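Local coordinates for protein metallo-beta-lactamase FIM-1 (Pseudomonas aeruginosa, PDB 6V3Q) that probably hydrolyses beta-lactam antibiotics to substituted beta-amino acids, as a zinc-dependent class B enzyme of the metallo-beta-lactamase superfamily, at residues H134-F139 with I150-P155; V8-T13 with T59-E64. All coordinates share one frame; numbering follows the deposited sequence.

Contact 1: residues H134-F139 with I150-P155; sequences HPLVIF and IVVGLP
Leu-136, with CG beside its backbone N (chi1 -48°), reaches over to two residues of 150-155 with its two methyl branches: CD1 rests on Val-152 CG1 at 3.8 Å, while CD2 meets CD2 of Leu-154 at 3.5 Å, both side chains passing at a slant. On the same face Ile-138 and Val-152 lie alongside one another, pointing the same way, and Ile-138 extends CG2 to Ile-150 CD1 at 3.7 Å. The other face carries Val-137, Phe-139 and Val-151. Val-151 touches Phe-139 with CG2, which lies against CB and in the plane of the ring at its edge; the ring itself leads away from strand 151-154, CG being anti to N (chi1 -180°). Val-137 CG2 meets Pro-155 CG at 3.9 Å, the two groups crossing nearly at right angles. Between the two sets of side chains, strands 137-139 and 151-154 form an antiparallel hairpin in the five-stranded sheet of the alpha-beta/beta-alpha fold. Val-137 and Gly-153 exchange two backbone N-to-O bonds of 2.8 Å, Phe-139 and Val-151 two of 2.9 Å, with the non-hydrogen-bonded pair Ile-138 and Val-152 between them. Leu-136 also packs on Val-41 and Ile-48 of the other sheet, whereas Val-151 touches Val-192 of helix 185-195. The nearly straight backbone bonds thus fix the register, and apolar branches on both faces join this sheet to the opposing sheet and to a helix.

Contact 2: residues V8-T13 with T59-E64; sequences VPVTFT and TAQIIE
The backbone of 8-13 passes from an extended lead-in into edge strand 11-16 beside residues 59-64 of helix 56-68, the nearest CA atoms, those of Val-10 and Gln-61, being 6.9 Å apart. Gln-61 spans this gap: its chain is extended beyond CG (chi2 174°), bringing the amide to the backbone of the lead-in. OE1 accepts the N-H of Val-10 at 2.9 Å in an almost straight bond (172° at the hydrogen), although the donor is tilted 26° from the carbonyl plane. The other end of the amide is held too, since NE2 donates to a water 2.9 Å away that in turn donates to Val-8 O; together the two links would restrain rotation of the amide. Val-10 CG2 lies 3.5 Å from Gln-61 OE1, while its CG1 turns to CG1 of Ile-62, the side chains crossing at about a right angle. This is where the N-terminal edge of the seven-stranded sheet meets an outer helix of the alpha-beta/beta-alpha sandwich characteristic of metallo-beta-lactamases. Phe-12 approaches from the strand, with Ile-62 CA at the edge of its ring, 3.9 Å from CZ, and Ile-62 CG1 4.0 Å from CE1. The ring also stacks with Trp-65, one turn further along the helix, and Ile-40 of strand 33-43 touches both Phe-12 and Ile-62.

How the contacts relate
Contact 1 lies in the five-stranded sheet and contact 2 at the outer side of the seven-stranded one; their centres are 22 Å apart, and about 11 Å separates their nearest atoms. Strand 33-43 runs between them: Val-41 packs on Leu-136 and Leu-154 of contact 1, and the preceding residue, Ile-40, on Phe-12 and Ile-62 of contact 2. Contact 1 is much nearer the metal site, the side chain of Ile-150 being about 6 Å from that of His-81, a zinc ligand, and about 12 Å from the zinc ion. Contact 2 is remote from the metal site, and both its segments come earlier in the chain than those of contact 1.

Contact 1: residues H134-F139 with I150-P155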
loop_
_atom_site.group_PDB
_atom_site.type_symbol
_atom_site.label_atom_id
_atom_site.label_comp_id
_atom_site.label_asym_id
_atom_site.label_seq_id
_atom_site.Cartn_x
_atom_site.Cartn_y
_atom_site.Cartn_z
ATOM N N HIS A 134 23.474 -16.009 19.547
ATOM C CA HIS A 134 23.338 -17.400 19.140
ATOM C C HIS A 134 21.989 -17.942 19.610
ATOM O O HIS A 134 21.571 -17.663 20.741
ATOM C CB HIS A 134 24.487 -18.231 19.721
ATOM C CG HIS A 134 24.610 -19.600 19.128
ATOM N ND1 HIS A 134 23.977 -20.702 19.663
ATOM C CD2 HIS A 134 25.289 -20.044 18.046
ATOM C CE1 HIS A 134 24.264 -21.768 18.937
ATOM N NE2 HIS A 134 25.058 -21.396 17.950
ATOM N N PRO A 135 21.279 -18.728 18.781
ATOM C CA PRO A 135 21.735 -19.361 17.539
ATOM C C PRO A 135 21.701 -18.496 16.281
ATOM O O PRO A 135 22.020 -19.015 15.214
ATOM C CB PRO A 135 20.766 -20.535 17.383
ATOM C CG PRO A 135 19.524 -20.145 18.158
ATOM C CD PRO A 135 19.833 -18.920 18.980
ATOM N N LEU A 136 21.336 -17.220 16.386
ATOM C CA LEU A 136 21.442 -16.345 15.227
ATOM C C LEU A 136 22.910 -16.164 14.857
ATOM O O LEU A 136 23.776 -16.042 15.726
ATOM C CB LEU A 136 20.813 -14.971 15.496
ATOM C CG LEU A 136 19.431 -14.747 16.111
ATOM C CD1 LEU A 136 19.048 -13.269 16.014
ATOM C CD2 LEU A 136 18.350 -15.610 15.482
ATOM N N VAL A 137 23.190 -16.165 13.560
ATOM C CA VAL A 137 24.451 -15.652 13.040
ATOM C C VAL A 137 24.156 -14.301 12.409
ATOM O O VAL A 137 23.399 -14.211 11.433
ATOM C CB VAL A 137 25.102 -16.612 12.033
ATOM C CG1 VAL A 137 26.313 -15.948 11.385
ATOM C CG2 VAL A 137 25.522 -17.900 12.722
ATOM N N ILE A 138 24.717 -13.246 12.986
ATOM C CA ILE A 138 24.576 -11.901 12.448
ATOM C C ILE A 138 25.767 -11.648 11.535
ATOM O O ILE A 138 26.921 -11.736 11.969
ATOM C CB ILE A 138 24.493 -10.856 13.568
ATOM C CG1 ILE A 138 23.293 -11.148 14.476
ATOM C CG2 ILE A 138 24.387 -9.459 12.975
ATOM C CD1 ILE A 138 23.323 -10.411 15.791
ATOM N N PHE A 139 25.487 -11.337 10.275
ATOM C CA PHE A 139 26.498 -11.255 9.232
ATOM C C PHE A 139 26.460 -9.880 8.582
ATOM O O PHE A 139 25.382 -9.331 8.330
ATOM C CB PHE A 139 26.267 -12.352 8.185
ATOM C CG PHE A 139 27.269 -12.354 7.067
ATOM C CD1 PHE A 139 28.579 -12.739 7.292
ATOM C CD2 PHE A 139 26.895 -11.990 5.784
ATOM C CE1 PHE A 139 29.505 -12.746 6.258
ATOM C CE2 PHE A 139 27.815 -11.994 4.748
ATOM C CZ PHE A 139 29.117 -12.375 4.987
ATOM N N ILE A 150 22.744 -5.141 7.536
ATOM C CA ILE A 150 23.283 -6.435 7.921
ATOM C C ILE A 150 22.168 -7.465 7.777
ATOM O O ILE A 150 20.993 -7.123 7.641
ATOM C CB ILE A 150 23.844 -6.435 9.360
ATOM C CG1 ILE A 150 22.736 -6.096 10.357
ATOM C CG2 ILE A 150 24.997 -5.445 9.491
ATOM C CD1 ILE A 150 23.169 -6.167 11.800
ATOM N N VAL A 151 22.548 -8.743 7.811
ATOM C CA VAL A 151 21.591 -9.834 7.698
ATOM C C VAL A 151 21.729 -10.753 8.905
ATOM O O VAL A 151 22.729 -10.731 9.627
ATOM C CB VAL A 151 21.764 -10.632 6.391
ATOM C CG1 VAL A 151 21.711 -9.699 5.187
ATOM C CG2 VAL A 151 23.066 -11.425 6.419
ATOM N N VAL A 152 20.697 -11.568 9.120
ATOM C CA VAL A 152 20.667 -12.549 10.198
ATOM C C VAL A 152 20.373 -13.911 9.591
ATOM O O VAL A 152 19.407 -14.062 8.836
ATOM C CB VAL A 152 19.615 -12.198 11.270
ATOM C CG1 VAL A 152 19.465 -13.339 12.266
ATOM C CG2 VAL A 152 19.990 -10.911 11.981
ATOM N N GLY A 153 21.202 -14.896 9.917
ATOM C CA GLY A 153 21.015 -16.257 9.457
ATOM C C GLY A 153 20.713 -17.189 10.615
ATOM O O GLY A 153 21.158 -16.964 11.742
ATOM N N LEU A 154 19.933 -18.233 10.331
ATOM C CA LEU A 154 19.654 -19.315 11.273
ATOM C C LEU A 154 20.123 -20.606 10.610
ATOM O O LEU A 154 19.304 -21.403 10.125
ATOM C CB LEU A 154 18.173 -19.365 11.652
ATOM C CG LEU A 154 17.704 -18.422 12.767
ATOM C CD1 LEU A 154 16.182 -18.317 12.820
ATOM C CD2 LEU A 154 18.253 -18.882 14.111
ATOM N N PRO A 155 21.439 -20.845 10.569
ATOM C CA PRO A 155 21.957 -21.980 9.785
ATOM C C PRO A 155 21.452 -23.333 10.254
ATOM O O PRO A 155 21.272 -24.238 9.427
ATOM C CB PRO A 155 23.480 -21.855 9.958
ATOM C CG PRO A 155 23.709 -20.432 10.359
ATOM C CD PRO A 155 22.521 -20.067 11.193
#

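Contact 2: residues V8-T13 with T59-E64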
loop_
_atom_site.group_PDB
_atom_site.type_symbol
_atom_site.label_atom_id
_atom_site.label_comp_id
_atom_site.label_asym_id
_atom_site.label_seq_id
_atom_site.Cartn_x
_atom_site.Cartn_y
_atom_site.Cartn_z
ATOM N N VAL A 8 -4.161 -1.878 11.553
ATOM C CA VAL A 8 -4.380 -3.323 11.566
ATOM C C VAL A 8 -3.395 -3.962 12.539
ATOM O O VAL A 8 -2.220 -3.568 12.575
ATOM C CB VAL A 8 -4.248 -3.908 10.150
ATOM C CG1 VAL A 8 -3.212 -3.128 9.359
ATOM C CG2 VAL A 8 -3.889 -5.389 10.192
ATOM N N PRO A 9 -3.824 -4.927 13.353
ATOM C CA PRO A 9 -2.906 -5.546 14.316
ATOM C C PRO A 9 -1.778 -6.312 13.637
ATOM O O PRO A 9 -1.917 -6.821 12.522
ATOM C CB PRO A 9 -3.812 -6.490 15.117
ATOM C CG PRO A 9 -5.021 -6.696 14.258
ATOM C CD PRO A 9 -5.205 -5.415 13.508
ATOM N N VAL A 10 -0.647 -6.390 14.339
ATOM C CA VAL A 10 0.516 -7.109 13.829
ATOM C C VAL A 10 0.205 -8.599 13.780
ATOM O O VAL A 10 -0.342 -9.169 14.734
ATOM C CB VAL A 10 1.747 -6.824 14.704
ATOM C CG1 VAL A 10 2.971 -7.542 14.168
ATOM C CG2 VAL A 10 1.995 -5.322 14.800
ATOM N N THR A 11 0.544 -9.236 12.664
ATOM C CA THR A 11 0.313 -10.661 12.484
ATOM C C THR A 11 1.585 -11.447 12.777
ATOM O O THR A 11 2.696 -10.995 12.492
ATOM C CB THR A 11 -0.172 -10.971 11.063
ATOM O OG1 THR A 11 0.798 -10.518 10.109
ATOM C CG2 THR A 11 -1.504 -10.287 10.785
ATOM N N PHE A 12 1.407 -12.633 13.349
ATOM C CA PHE A 12 2.507 -13.526 13.685
ATOM C C PHE A 12 2.266 -14.874 13.020
ATOM O O PHE A 12 1.191 -15.464 13.180
ATOM C CB PHE A 12 2.640 -13.700 15.202
ATOM C CG PHE A 12 2.736 -12.405 15.956
ATOM C CD1 PHE A 12 3.965 -11.808 16.183
ATOM C CD2 PHE A 12 1.596 -11.786 16.441
ATOM C CE1 PHE A 12 4.056 -10.615 16.873
ATOM C CE2 PHE A 12 1.678 -10.593 17.134
ATOM C CZ PHE A 12 2.910 -10.008 17.348
ATOM N N THR A 13 3.258 -15.352 12.272
ATOM C CA THR A 13 3.158 -16.618 11.560
ATOM C C THR A 13 4.341 -17.504 11.914
ATOM O O THR A 13 5.484 -17.038 11.959
ATOM C CB THR A 13 3.117 -16.410 10.040
ATOM O OG1 THR A 13 4.328 -15.774 9.615
ATOM C CG2 THR A 13 1.932 -15.545 9.644
ATOM N N THR A 59 5.276 -2.078 17.727
ATOM C CA THR A 59 6.317 -2.851 18.397
ATOM C C THR A 59 5.869 -3.279 19.789
ATOM O O THR A 59 6.234 -4.367 20.253
ATOM C CB THR A 59 7.615 -2.041 18.473
ATOM O OG1 THR A 59 8.032 -1.675 17.150
ATOM C CG2 THR A 59 8.725 -2.853 19.127
ATOM N N ALA A 60 5.065 -2.448 20.461
ATOM C CA ALA A 60 4.529 -2.831 21.763
ATOM C C ALA A 60 3.632 -4.056 21.656
ATOM O O ALA A 60 3.568 -4.862 22.591
ATOM C CB ALA A 60 3.766 -1.661 22.383
ATOM N N GLN A 61 2.932 -4.211 20.529
ATOM C CA GLN A 61 2.150 -5.422 20.302
ATOM C C GLN A 61 3.045 -6.654 20.280
ATOM O O GLN A 61 2.698 -7.694 20.848
ATOM C CB GLN A 61 1.373 -5.311 18.991
ATOM C CG GLN A 61 0.224 -4.320 19.017
ATOM C CD GLN A 61 -0.412 -4.146 17.654
ATOM O OE1 GLN A 61 -0.769 -5.120 16.992
ATOM N NE2 GLN A 61 -0.550 -2.898 17.224
ATOM N N ILE A 62 4.203 -6.552 19.623
ATOM C CA ILE A 62 5.114 -7.689 19.528
ATOM C C ILE A 62 5.620 -8.081 20.909
ATOM O O ILE A 62 5.685 -9.268 21.250
ATOM C CB ILE A 62 6.275 -7.358 18.571
ATOM C CG1 ILE A 62 5.743 -7.002 17.181
ATOM C CG2 ILE A 62 7.252 -8.523 18.493
ATOM C CD1 ILE A 62 6.808 -6.513 16.230
ATOM N N ILE A 63 5.983 -7.088 21.724
ATOM C CA ILE A 63 6.424 -7.354 23.092
ATOM C C ILE A 63 5.328 -8.068 23.871
ATOM O O ILE A 63 5.571 -9.076 24.544
ATOM C CB ILE A 63 6.836 -6.042 23.783
ATOM C CG1 ILE A 63 8.088 -5.452 23.133
ATOM C CG2 ILE A 63 7.033 -6.260 25.278
ATOM C CD1 ILE A 63 8.398 -4.050 23.594
ATOM N N GLU A 64 4.100 -7.553 23.785
ATOM C CA GLU A 64 2.998 -8.131 24.545
ATOM C C GLU A 64 2.662 -9.533 24.053
ATOM O O GLU A 64 2.362 -10.424 24.857
ATOM C CB GLU A 64 1.774 -7.216 24.459
ATOM C CG GLU A 64 1.059 -6.986 25.784
ATOM C CD GLU A 64 1.914 -6.249 26.807
ATOM O OE1 GLU A 64 1.509 -6.197 27.986
ATOM O OE2 GLU A 64 2.984 -5.716 26.445
HETATM O O HOH W 1 -1.517 -2.107 14.577
#